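Local coordinates for protein transcriptional regulator, Crp/Fnr family (Eubacterium rectale ATCC 33656, PDB 3DV8) that probably regulates transcription as a Crp/Fnr-family dimer, pairing an effector-sensing domain of the cyclic nucleotide-binding type with a helix-turn-helix domain that would bind DNA, at residues A[105-108]-A[109-112]; A[80-83]-A[84-87]. One frame throughout, in Å; residues are numbered along the deposited sequence.

Contact 1: residues A[105-108]-A[109-112]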
loop_
_atom_site.group_PDB
_atom_site.type_symbol
_atom_site.label_atom_id
_atom_site.label_comp_id
_atom_site.label_asym_id
_atom_site.label_seq_id
_atom_site.Cartn_x
_atom_site.Cartn_y
_atom_site.Cartn_z
ATOM N N ILE A 105 9.812 -23.249 2.169
ATOM C CA ILE A 105 10.314 -22.207 1.277
ATOM C C ILE A 105 10.378 -22.762 -0.155
ATOM O O ILE A 105 10.946 -23.829 -0.379
ATOM C CB ILE A 105 11.709 -21.688 1.682
ATOM C CG1 ILE A 105 11.780 -21.379 3.189
ATOM C CG2 ILE A 105 12.063 -20.445 0.840
ATOM C CD1 ILE A 105 13.109 -20.776 3.632
ATOM N N ILE A 106 9.743 -22.066 -1.096
ATOM C CA ILE A 106 9.834 -22.376 -2.519
ATOM C C ILE A 106 10.904 -21.383 -2.982
ATOM O O ILE A 106 10.650 -20.181 -2.917
ATOM C CB ILE A 106 8.512 -22.112 -3.287
ATOM C CG1 ILE A 106 7.360 -22.941 -2.710
ATOM C CG2 ILE A 106 8.694 -22.423 -4.786
ATOM C CD1 ILE A 106 6.023 -22.620 -3.347
ATOM N N PRO A 107 12.110 -21.853 -3.394
ATOM C CA PRO A 107 13.167 -20.937 -3.883
ATOM C C PRO A 107 12.683 -19.942 -4.953
ATOM O O PRO A 107 11.882 -20.322 -5.813
ATOM C CB PRO A 107 14.221 -21.896 -4.456
ATOM C CG PRO A 107 14.081 -23.112 -3.632
ATOM C CD PRO A 107 12.591 -23.249 -3.404
ATOM N N ALA A 108 13.155 -18.693 -4.861
ATOM C CA ALA A 108 12.736 -17.593 -5.744
ATOM C C ALA A 108 12.973 -17.863 -7.225
ATOM O O ALA A 108 12.067 -17.660 -8.031
ATOM C CB ALA A 108 13.401 -16.293 -5.332
ATOM N N GLU A 109 14.174 -18.333 -7.573
ATOM C CA GLU A 109 14.524 -18.663 -8.980
ATOM C C GLU A 109 13.561 -19.688 -9.604
ATOM O O GLU A 109 13.166 -19.543 -10.761
ATOM C CB GLU A 109 16.004 -19.105 -9.158
ATOM C CG GLU A 109 16.495 -20.435 -8.493
ATOM C CD GLU A 109 16.903 -20.313 -7.013
ATOM O OE1 GLU A 109 16.265 -19.540 -6.245
ATOM O OE2 GLU A 109 17.869 -21.015 -6.616
ATOM N N ILE A 110 13.178 -20.684 -8.803
ATOM C CA ILE A 110 12.238 -21.741 -9.188
ATOM C C ILE A 110 10.831 -21.200 -9.377
ATOM O O ILE A 110 10.187 -21.498 -10.388
ATOM C CB ILE A 110 12.232 -22.882 -8.142
ATOM C CG1 ILE A 110 13.534 -23.671 -8.270
ATOM C CG2 ILE A 110 11.038 -23.820 -8.322
ATOM C CD1 ILE A 110 13.795 -24.552 -7.130
ATOM N N TYR A 111 10.362 -20.421 -8.404
ATOM C CA TYR A 111 9.018 -19.828 -8.461
ATOM C C TYR A 111 8.907 -18.831 -9.637
ATOM O O TYR A 111 7.925 -18.879 -10.385
ATOM C CB TYR A 111 8.624 -19.194 -7.117
ATOM C CG TYR A 111 7.154 -18.857 -7.049
ATOM C CD1 TYR A 111 6.206 -19.807 -6.647
ATOM C CD2 TYR A 111 6.706 -17.606 -7.413
ATOM C CE1 TYR A 111 4.833 -19.498 -6.596
ATOM C CE2 TYR A 111 5.337 -17.274 -7.378
ATOM C CZ TYR A 111 4.405 -18.225 -6.967
ATOM O OH TYR A 111 3.068 -17.902 -6.928
ATOM N N LYS A 112 9.935 -17.982 -9.795
ATOM C CA LYS A 112 10.069 -17.014 -10.913
ATOM C C LYS A 112 9.981 -17.703 -12.280
ATOM O O LYS A 112 9.292 -17.207 -13.171
ATOM C CB LYS A 112 11.408 -16.259 -10.819
ATOM C CG LYS A 112 11.566 -15.074 -11.771
ATOM C CD LYS A 112 12.985 -14.554 -11.734
ATOM C CE LYS A 112 13.133 -13.333 -12.609
ATOM N NZ LYS A 112 14.574 -13.029 -12.846
#

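Contact 2: residues A[80-83]-A[84-87]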
loop_
_atom_site.group_PDB
_atom_site.type_symbol
_atom_site.label_atom_id
_atom_site.label_comp_id
_atom_site.label_asym_id
_atom_site.label_seq_id
_atom_site.Cartn_x
_atom_site.Cartn_y
_atom_site.Cartn_z
ATOM N N LEU A 80 6.532 -11.238 -0.376
ATOM C CA LEU A 80 7.582 -10.194 -0.264
ATOM C C LEU A 80 8.957 -10.653 0.238
ATOM O O LEU A 80 9.930 -9.890 0.164
ATOM C CB LEU A 80 7.070 -8.974 0.524
ATOM C CG LEU A 80 5.772 -8.329 0.002
ATOM C CD1 LEU A 80 5.378 -7.147 0.886
ATOM C CD2 LEU A 80 5.869 -7.898 -1.466
ATOM N N SER A 81 9.029 -11.891 0.740
ATOM C CA SER A 81 10.301 -12.560 1.065
ATOM C C SER A 81 11.072 -12.952 -0.228
ATOM O O SER A 81 12.267 -13.280 -0.155
ATOM C CB SER A 81 10.054 -13.779 1.959
ATOM O OG SER A 81 8.997 -14.549 1.434
ATOM N N ALA A 82 10.374 -12.957 -1.378
ATOM C CA ALA A 82 10.952 -13.162 -2.704
ATOM C C ALA A 82 10.785 -11.887 -3.576
ATOM O O ALA A 82 10.693 -12.006 -4.791
ATOM C CB ALA A 82 10.294 -14.378 -3.379
ATOM N N SER A 83 10.789 -10.688 -2.964
ATOM C CA SER A 83 10.603 -9.372 -3.670
ATOM C C SER A 83 11.494 -9.110 -4.900
ATOM O O SER A 83 11.069 -8.444 -5.853
ATOM C CB SER A 83 10.774 -8.179 -2.700
ATOM O OG SER A 83 9.700 -8.063 -1.788
ATOM N N CYS A 84 12.720 -9.625 -4.858
ATOM C CA CYS A 84 13.686 -9.478 -5.952
ATOM C C CYS A 84 13.246 -10.118 -7.285
ATOM O O CYS A 84 13.780 -9.748 -8.328
ATOM C CB CYS A 84 15.051 -10.048 -5.541
ATOM S SG CYS A 84 15.144 -11.874 -5.565
ATOM N N ILE A 85 12.303 -11.072 -7.255
ATOM C CA ILE A 85 11.767 -11.684 -8.488
ATOM C C ILE A 85 10.842 -10.726 -9.280
ATOM O O ILE A 85 10.417 -11.091 -10.373
ATOM C CB ILE A 85 11.070 -13.095 -8.256
ATOM C CG1 ILE A 85 9.640 -12.971 -7.687
ATOM C CG2 ILE A 85 11.976 -14.020 -7.443
ATOM C CD1 ILE A 85 9.056 -14.264 -7.131
HETATM N N MSE A 86 10.507 -9.551 -8.720
HETATM C CA MSE A 86 9.714 -8.504 -9.384
HETATM C C MSE A 86 10.453 -7.175 -9.313
HETATM O O MSE A 86 10.534 -6.570 -8.245
HETATM C CB MSE A 86 8.356 -8.382 -8.710
HETATM C CG MSE A 86 7.461 -9.575 -8.978
HETATM SE SE MSE A 86 6.322 -9.982 -7.461
HETATM C CE MSE A 86 7.638 -10.438 -6.000
ATOM N N ARG A 87 10.982 -6.735 -10.460
ATOM C CA ARG A 87 11.719 -5.468 -10.578
ATOM C C ARG A 87 10.930 -4.251 -10.065
ATOM O O ARG A 87 11.505 -3.373 -9.429
ATOM C CB ARG A 87 12.163 -5.232 -12.031
#

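Contact 1: residues A[105-108]-A[109-112]
Pro107 and Tyr111 are joined where strand 101-107 of the cyclic nucleotide-binding domain's beta-roll gives way to helix 108-117. Pro107 is the N-cap, and two i to i+4 backbone bonds start the helix. Tyr111 N donates to Pro107 O at 3.0 Å, in the plane of that carbonyl, with an angle of 164° at the hydrogen. One residue on, Lys112 N donates to Ala108 O at 2.8 Å, so the carbonyls of the N-cap residue and of the first helical residue are both engaged as the chain stops being strand.

The apolar contacts flank this turn. Ile106 lays CG2 against Tyr111, 4.0 Å from Tyr111 CB, and meets the ring at its edge, close to the ring plane, not over a face. Tyr111 carries CG anti to its backbone N (chi1 -167°), which brings the ring's edge to Ile106 CG2, and its hydroxyl is anchored farther out by a hydrogen bond to Thr125 OG1 of helix 119-145. Helix 16-23 meets Ile106 through Ile22 and Ile110 through Leu21. Pro107 and Ile110 run side by side and point the same way, with Ile110 CD1 lying 3.8 Å from Pro107 CB and equally near Pro107 CG.

Glu109 reaches back over the turn. Its chain bends at chi2 (-84°), leaving the carboxylate oxygen Glu109 OE1 3.6 Å from Pro107 CB.

Contact 2: residues A[80-83]-A[84-87]
The peptide carbonyl of Ala82 is approached on both faces by residues of the next turn. From one face comes Ile85 N, whose hydrogen bond to Ala82 O is 3.1 Å long with the donor 37° out of the carbonyl plane; over the other face lies the Met86 methyl, with CE 3.6 Å from Ala82 O. The Ser83 carbonyl is likewise met from above, since Met86 N bonds to Ser83 O at 3.1 Å from 49° out of the plane. Off-plane approaches like these go with the tight i to i+3 turns of a 3-10 segment.

A third carbonyl, that of Leu80, is gripped twice by Ser83. The side-chain bond, with Ser83 OG 2.7 Å from Leu80 O, comes in well to the side of the C=O direction and tilted from the carbonyl plane; the one from the backbone N is weak.

Met86 is a selenomethionine, and bends at chi2 and chi3 fold its end back, putting CE 3.9 Å from Ser83 CA. Ile85 holds CG1 between its own backbone N and carbonyl carbon (chi1 79°); from there CD1 comes within 4.0 Å of Ala82 CB.

This short segment, between strands 77-78 and 94-97, sits where related cyclic nucleotide-binding domains carry their phosphate-binding cassette, and so probably corresponds to it. A disulfide from Cys84 SG to Cys44 SG ties it to the chain just before strand 46-50. Ile85 rests on Leu47 of that strand and Met115 of helix 108-117, while Met86 packs on Glu127 of the second subunit.

Overall arrangement
Contact 2 comes first along the chain. Strands 94-97 and 101-107 follow it, and the polypeptide then returns to form contact 1, whose centre lies about 10 Å from that of contact 2. Both belong to the cyclic nucleotide-binding domain and both lean on Leu47 of strand 46-50. They also meet directly: Ile85 sits against the first turn of helix 108-117, with CG2 3.4 Å from Ala108 CB and CD1 4.1 Å from Tyr111 CD2. Segment 80-87 therefore touches two different partners, the start of helix 108-117 through Ile85 and Glu127 of the second subunit through Met86.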